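Long-range contact in prenylcyclase (Actinoplanes teichomyceticus, PDB 6IJ1), which probably cyclises or transfers a prenyl (isoprenoid) chain, its substrate and product being unknown: residues A[123-135]-A[153-165]. Sequence-based numbering, arbitrary orientation.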
ATOM      1  N   VAL A 123      14.903  10.138   0.448  1.00 17.35           N
ATOM      2  CA  VAL A 123      14.528  10.874   1.655  1.00 17.78           C
ATOM      3  C   VAL A 123      14.803  12.357   1.490  1.00 18.35           C
ATOM      4  O   VAL A 123      15.944  12.761   1.183  1.00 22.37           O
ATOM      5  CB  VAL A 123      15.278  10.328   2.863  1.00 18.26           C
ATOM      6  CG1 VAL A 123      14.975  11.182   4.124  1.00 20.70           C
ATOM      7  CG2 VAL A 123      14.908   8.876   3.077  1.00 20.59           C
ATOM      8  N   HIS A 124      13.772  13.162   1.641  1.00 19.65           N
ATOM      9  CA  HIS A 124      13.858  14.613   1.531  1.00 18.81           C
ATOM     10  C   HIS A 124      14.259  15.249   2.867  1.00 20.41           C
ATOM     11  O   HIS A 124      14.185  14.642   3.961  1.00 20.53           O
ATOM     12  CB  HIS A 124      12.513  15.206   1.083  1.00 21.13           C
ATOM     13  CG  HIS A 124      12.308  15.193  -0.409  1.00 24.68           C
ATOM     14  ND1 HIS A 124      13.004  16.031  -1.260  1.00 26.42           N
ATOM     15  CD2 HIS A 124      11.446  14.503  -1.194  1.00 26.39           C
ATOM     16  CE1 HIS A 124      12.614  15.818  -2.505  1.00 27.07           C
ATOM     17  NE2 HIS A 124      11.683  14.888  -2.494  1.00 24.53           N
ATOM     18  N   ASP A 125      14.618  16.528   2.775  1.00 23.00           N
ATOM     19  CA  ASP A 125      15.067  17.223   3.963  1.00 23.60           C
ATOM     20  C   ASP A 125      13.951  17.435   4.965  1.00 26.31           C
ATOM     21  O   ASP A 125      14.233  17.636   6.155  1.00 25.51           O
ATOM     22  CB  ASP A 125      15.665  18.581   3.565  1.00 26.11           C
ATOM     23  CG  ASP A 125      16.988  18.429   2.814  1.00 29.90           C
ATOM     24  OD1 ASP A 125      17.619  17.329   2.860  1.00 32.72           O
ATOM     25  OD2 ASP A 125      17.412  19.425   2.194  1.00 40.13           O
ATOM     26  N   ASP A 126      12.682  17.403   4.545  1.00 22.18           N
ATOM     27  CA  ASP A 126      11.588  17.519   5.505  1.00 21.98           C
ATOM     28  C   ASP A 126      11.185  16.173   6.076  1.00 24.38           C
ATOM     29  O   ASP A 126      10.252  16.107   6.899  1.00 25.79           O
ATOM     30  CB  ASP A 126      10.361  18.202   4.887  1.00 27.15           C
ATOM     31  CG  ASP A 126       9.747  17.415   3.708  1.00 23.75           C
ATOM     32  OD1 ASP A 126      10.287  16.360   3.308  1.00 24.03           O
ATOM     33  OD2 ASP A 126       8.730  17.897   3.154  1.00 31.32           O
ATOM     34  N   GLY A 127      11.875  15.117   5.681  1.00 18.60           N
ATOM     35  CA  GLY A 127      11.601  13.811   6.251  1.00 19.60           C
ATOM     36  C   GLY A 127      10.686  12.953   5.415  1.00 21.77           C
ATOM     37  O   GLY A 127      10.654  11.745   5.624  1.00 20.69           O
ATOM     38  N   LEU A 128       9.962  13.541   4.467  1.00 18.15           N
ATOM     39  CA  LEU A 128       9.163  12.697   3.579  1.00 16.80           C
ATOM     40  C   LEU A 128      10.015  11.982   2.544  1.00 16.37           C
ATOM     41  O   LEU A 128      11.129  12.395   2.186  1.00 19.18           O
ATOM     42  CB  LEU A 128       8.113  13.519   2.860  1.00 15.37           C
ATOM     43  CG  LEU A 128       7.146  14.209   3.836  1.00 18.05           C
ATOM     44  CD1 LEU A 128       6.101  14.973   2.995  1.00 21.29           C
ATOM     45  CD2 LEU A 128       6.482  13.241   4.808  1.00 18.42           C
ATOM     46  N   VAL A 129       9.475  10.865   2.056  1.00 15.18           N
ATOM     47  CA  VAL A 129      10.096  10.013   1.064  1.00 15.44           C
ATOM     48  C   VAL A 129       9.382  10.203  -0.265  1.00 15.42           C
ATOM     49  O   VAL A 129       8.146  10.148  -0.314  1.00 16.22           O
ATOM     50  CB  VAL A 129      10.028   8.544   1.499  1.00 14.54           C
ATOM     51  CG1 VAL A 129      10.697   7.647   0.511  1.00 15.91           C
ATOM     52  CG2 VAL A 129      10.703   8.353   2.896  1.00 17.61           C
ATOM     53  N   SER A 130      10.149  10.471  -1.322  1.00 15.59           N
ATOM     54  CA  SER A 130       9.538  10.578  -2.634  1.00 14.16           C
ATOM     55  C   SER A 130       9.432   9.208  -3.282  1.00 15.74           C
ATOM     56  O   SER A 130      10.206   8.297  -3.013  1.00 16.19           O
ATOM     57  CB  SER A 130      10.334  11.498  -3.571  1.00 15.96           C
ATOM     58  OG  SER A 130      11.661  11.002  -3.775  1.00 18.63           O
ATOM     59  N   THR A 131       8.513   9.097  -4.270  1.00 14.66           N
ATOM     60  CA  THR A 131       8.432   7.826  -4.977  1.00 13.81           C
ATOM     61  C   THR A 131       9.629   7.622  -5.924  1.00 14.75           C
ATOM     62  O   THR A 131      10.100   6.483  -6.124  1.00 14.77           O
ATOM     63  CB  THR A 131       7.104   7.803  -5.758  1.00 15.27           C
ATOM     64  OG1 THR A 131       6.043   7.887  -4.811  1.00 15.03           O
ATOM     65  CG2 THR A 131       6.932   6.512  -6.533  1.00 17.31           C
ATOM     66  N   TYR A 132      10.055   8.698  -6.572  1.00 16.51           N
ATOM     67  CA  TYR A 132      11.146   8.663  -7.523  1.00 16.67           C
ATOM     68  C   TYR A 132      12.170   9.739  -7.161  1.00 15.96           C
ATOM     69  O   TYR A 132      11.863  10.723  -6.491  1.00 16.89           O
ATOM     70  CB  TYR A 132      10.625   8.961  -8.969  1.00 16.74           C
ATOM     71  CG  TYR A 132       9.600   7.974  -9.472  1.00 16.39           C
ATOM     72  CD1 TYR A 132       9.972   6.754 -10.000  1.00 18.34           C
ATOM     73  CD2 TYR A 132       8.227   8.323  -9.428  1.00 18.35           C
ATOM     74  CE1 TYR A 132       8.981   5.897 -10.453  1.00 20.94           C
ATOM     75  CE2 TYR A 132       7.262   7.453  -9.916  1.00 20.98           C
ATOM     76  CZ  TYR A 132       7.674   6.265 -10.415  1.00 21.47           C
ATOM     77  OH  TYR A 132       6.627   5.460 -10.861  1.00 34.75           O
ATOM     78  N   VAL A 133      13.380   9.578  -7.739  1.00 18.87           N
ATOM     79  CA  VAL A 133      14.426  10.594  -7.651  1.00 20.20           C
ATOM     80  C   VAL A 133      14.771  10.983  -9.072  1.00 22.81           C
ATOM     81  O   VAL A 133      14.770  10.115  -9.949  1.00 25.82           O
ATOM     82  CB  VAL A 133      15.694  10.088  -6.927  1.00 24.51           C
ATOM     83  CG1 VAL A 133      15.385   9.849  -5.472  1.00 29.93           C
ATOM     84  CG2 VAL A 133      16.188   8.841  -7.540  1.00 31.79           C
ATOM     85  N   PRO A 134      15.105  12.244  -9.317  1.00 23.42           N
ATOM     86  CA  PRO A 134      15.331  12.661 -10.715  1.00 29.42           C
ATOM     87  C   PRO A 134      16.496  11.930 -11.363  1.00 29.63           C
ATOM     88  O   PRO A 134      16.394  11.505 -12.516  1.00 38.38           O
ATOM     89  CB  PRO A 134      15.601  14.165 -10.586  1.00 27.55           C
ATOM     90  CG  PRO A 134      14.996  14.562  -9.314  1.00 33.80           C
ATOM     91  CD  PRO A 134      15.063  13.374  -8.395  1.00 23.18           C
ATOM     92  N   ASP A 135      17.613  11.759 -10.645  1.00 31.20           N
ATOM     93  CA  ASP A 135      18.773  11.190 -11.330  1.00 34.82           C
ATOM     94  C   ASP A 135      18.536   9.734 -11.688  1.00 39.38           C
ATOM     95  O   ASP A 135      18.822   9.325 -12.818  1.00 41.05           O
ATOM     96  CB  ASP A 135      20.043  11.347 -10.494  1.00 39.44           C
ATOM     97  CG  ASP A 135      19.802  11.123  -9.031  1.00 52.24           C
ATOM     98  OD1 ASP A 135      18.621  10.990  -8.640  1.00 48.96           O
ATOM     99  OD2 ASP A 135      20.794  11.097  -8.274  1.00 60.22           O
ATOM    100  N   TRP A 153       6.215  13.963  -9.080  1.00 16.33           N
ATOM    101  CA  TRP A 153       6.608  12.577  -8.869  1.00 15.83           C
ATOM    102  C   TRP A 153       7.872  12.453  -8.039  1.00 16.88           C
ATOM    103  O   TRP A 153       8.112  11.382  -7.453  1.00 16.34           O
ATOM    104  CB  TRP A 153       6.778  11.856 -10.218  1.00 15.33           C
ATOM    105  CG  TRP A 153       5.480  11.479 -10.851  1.00 15.34           C
ATOM    106  CD1 TRP A 153       4.248  11.958 -10.536  1.00 16.14           C
ATOM    107  CD2 TRP A 153       5.321  10.536 -11.874  1.00 17.35           C
ATOM    108  NE1 TRP A 153       3.293  11.330 -11.350  1.00 16.33           N
ATOM    109  CE2 TRP A 153       3.926  10.459 -12.164  1.00 16.06           C
ATOM    110  CE3 TRP A 153       6.204   9.700 -12.555  1.00 22.47           C
ATOM    111  CZ2 TRP A 153       3.411   9.582 -13.121  1.00 19.44           C
ATOM    112  CZ3 TRP A 153       5.682   8.818 -13.522  1.00 24.51           C
ATOM    113  CH2 TRP A 153       4.297   8.789 -13.789  1.00 20.63           C
ATOM    114  N   CYS A 154       8.668  13.518  -7.960  1.00 17.40           N
ATOM    115  CA  CYS A 154       9.915  13.479  -7.201  1.00 18.02           C
ATOM    116  C   CYS A 154       9.812  14.232  -5.904  1.00 18.91           C
ATOM    117  O   CYS A 154      10.824  14.328  -5.191  1.00 18.10           O
ATOM    118  CB  CYS A 154      11.059  14.041  -8.068  1.00 19.36           C
ATOM    119  SG  CYS A 154      11.361  13.021  -9.498  1.00 21.10           S
ATOM    120  N   GLY A 155       8.593  14.705  -5.521  1.00 18.57           N
ATOM    121  CA  GLY A 155       8.358  15.327  -4.241  1.00 16.23           C
ATOM    122  C   GLY A 155       8.047  14.298  -3.175  1.00 15.50           C
ATOM    123  O   GLY A 155       7.845  13.124  -3.491  1.00 16.60           O
ATOM    124  N   GLY A 156       8.022  14.772  -1.940  1.00 17.29           N
ATOM    125  CA  GLY A 156       7.704  13.889  -0.818  1.00 16.61           C
ATOM    126  C   GLY A 156       6.256  13.433  -0.904  1.00 16.12           C
ATOM    127  O   GLY A 156       5.345  14.233  -1.093  1.00 17.85           O
ATOM    128  N   HIS A 157       6.045  12.137  -0.656  1.00 14.15           N
ATOM    129  CA  HIS A 157       4.701  11.548  -0.791  1.00 13.26           C
ATOM    130  C   HIS A 157       4.348  10.907   0.544  1.00 13.62           C
ATOM    131  O   HIS A 157       5.037   9.978   1.003  1.00 14.56           O
ATOM    132  CB  HIS A 157       4.726  10.519  -1.877  1.00 13.06           C
ATOM    133  CG  HIS A 157       4.987  11.141  -3.223  1.00 12.45           C
ATOM    134  ND1 HIS A 157       5.663  10.504  -4.225  1.00 14.78           N
ATOM    135  CD2 HIS A 157       4.582  12.332  -3.729  1.00 14.94           C
ATOM    136  CE1 HIS A 157       5.742  11.306  -5.289  1.00 15.99           C
ATOM    137  NE2 HIS A 157       5.106  12.432  -5.011  1.00 14.66           N
ATOM    138  N   VAL A 158       3.234  11.363   1.135  1.00 12.99           N
ATOM    139  CA  VAL A 158       2.922  10.910   2.488  1.00 12.90           C
ATOM    140  C   VAL A 158       2.532   9.423   2.502  1.00 13.98           C
ATOM    141  O   VAL A 158       2.824   8.714   3.472  1.00 14.55           O
ATOM    142  CB  VAL A 158       1.824  11.796   3.102  1.00 14.71           C
ATOM    143  CG1 VAL A 158       1.385  11.267   4.461  1.00 16.11           C
ATOM    144  CG2 VAL A 158       2.320  13.218   3.274  1.00 15.80           C
ATOM    145  N   CYS A 159       1.865   8.914   1.449  1.00 14.31           N
ATOM    146  CA  CYS A 159       1.510   7.482   1.429  1.00 14.30           C
ATOM    147  C   CYS A 159       2.728   6.565   1.344  1.00 14.20           C
ATOM    148  O   CYS A 159       2.773   5.534   2.014  1.00 15.25           O
ATOM    149  CB  CYS A 159       0.552   7.223   0.221  1.00 14.06           C
ATOM    150  SG  CYS A 159       1.136   7.999  -1.360  1.00 13.99           S
ATOM    151  N   VAL A 160       3.724   6.952   0.540  1.00 14.31           N
ATOM    152  CA  VAL A 160       4.955   6.164   0.454  1.00 12.23           C
ATOM    153  C   VAL A 160       5.715   6.288   1.755  1.00 13.63           C
ATOM    154  O   VAL A 160       6.241   5.293   2.274  1.00 14.36           O
ATOM    155  CB  VAL A 160       5.771   6.676  -0.741  1.00 12.52           C
ATOM    156  CG1 VAL A 160       7.122   5.964  -0.790  1.00 15.43           C
ATOM    157  CG2 VAL A 160       4.944   6.458  -2.061  1.00 13.81           C
ATOM    158  N   THR A 161       5.764   7.506   2.308  1.00 13.78           N
ATOM    159  CA  THR A 161       6.442   7.691   3.602  1.00 13.79           C
ATOM    160  C   THR A 161       5.774   6.840   4.659  1.00 14.59           C
ATOM    161  O   THR A 161       6.455   6.186   5.473  1.00 14.52           O
ATOM    162  CB  THR A 161       6.382   9.145   4.001  1.00 13.66           C
ATOM    163  OG1 THR A 161       6.900   9.958   2.953  1.00 14.61           O
ATOM    164  CG2 THR A 161       7.179   9.420   5.295  1.00 14.85           C
ATOM    165  N   ALA A 162       4.436   6.818   4.668  1.00 13.36           N
ATOM    166  CA  ALA A 162       3.715   6.026   5.664  1.00 14.49           C
ATOM    167  C   ALA A 162       4.081   4.561   5.588  1.00 14.17           C
ATOM    168  O   ALA A 162       4.191   3.909   6.625  1.00 15.55           O
ATOM    169  CB  ALA A 162       2.194   6.211   5.447  1.00 14.39           C
ATOM    170  N   ALA A 163       4.266   4.019   4.386  1.00 13.45           N
ATOM    171  CA  ALA A 163       4.646   2.614   4.226  1.00 11.13           C
ATOM    172  C   ALA A 163       6.079   2.384   4.658  1.00 14.33           C
ATOM    173  O   ALA A 163       6.337   1.488   5.491  1.00 15.30           O
ATOM    174  CB  ALA A 163       4.470   2.206   2.747  1.00 14.31           C
ATOM    175  N   VAL A 164       7.029   3.120   4.064  1.00 14.26           N
ATOM    176  CA  VAL A 164       8.431   2.744   4.332  1.00 14.16           C
ATOM    177  C   VAL A 164       8.882   3.053   5.763  1.00 15.90           C
ATOM    178  O   VAL A 164       9.844   2.431   6.229  1.00 15.16           O
ATOM    179  CB  VAL A 164       9.383   3.376   3.324  1.00 16.00           C
ATOM    180  CG1 VAL A 164       9.000   2.924   1.863  1.00 16.32           C
ATOM    181  CG2 VAL A 164       9.485   4.859   3.442  1.00 18.84           C
ATOM    182  N   ALA A 165       8.207   3.977   6.455  1.00 13.36           N
ATOM    183  CA  ALA A 165       8.549   4.285   7.846  1.00 13.88           C
ATOM    184  C   ALA A 165       8.399   3.075   8.717  1.00 16.09           C
ATOM    185  O   ALA A 165       8.957   3.057   9.827  1.00 16.70           O
ATOM    186  CB  ALA A 165       7.626   5.371   8.386  1.00 15.79           C
TER
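T161 OG1 is gripped from both sides of the contact: it accepts the backbone N-H of V129, N to OG1 2.9 Å and almost straight at 175°, and donates its own hydroxyl hydrogen to H157 O, 2.7 Å from OG1. Its chi1 of -54° sets OG1 beside its own backbone N, curling the hydroxyl back toward the preceding helical turn while CG2 faces L128 CD2. H157, the N-cap residue of helix 158-164, then closes the circuit, its backbone N donating to V129 O. Both backbone polar atoms of V129 are thus satisfied by the helix start.

Side chains make two further polar links: T131 to the H157 ring and H124 to the backbone of C154. T131 OG1 meets H157 ND1 at the ring edge, 2.7 Å apart, and is also hydrogen-bonded to W194 NE1. With H157 NE2 bonded to G152 O, the imidazole is held at both nitrogens and its rotation is fixed; Y193 stacks on it. Farther back, H124 presents NE2 to C154 O at 2.9 Å, the oxygen lying in the ring plane and the donor on a carbonyl lone pair.

Apolar groups fill in between. V129 turns CG2 onto V164 CG2, 3.7 Å away, and CG1 toward V160, while L128 CB lies against G156 CA at 3.7 Å. Near helix 134-141, the Y132 and W153 rings run side by side, their planes only 21° apart but slid so that they barely overlap; Y132 CE2 touches W153 CE3 at 3.6 Å. W153 NE1 bonds elsewhere, to V294 O.

Taken together, the chemistry implies that a largely irregular loop is held to the helix start, in a mostly buried setting, through both backbone polar atoms of V129 and the T131–H157 link, with H124 tying in the loop before the helix and apolar packing around them.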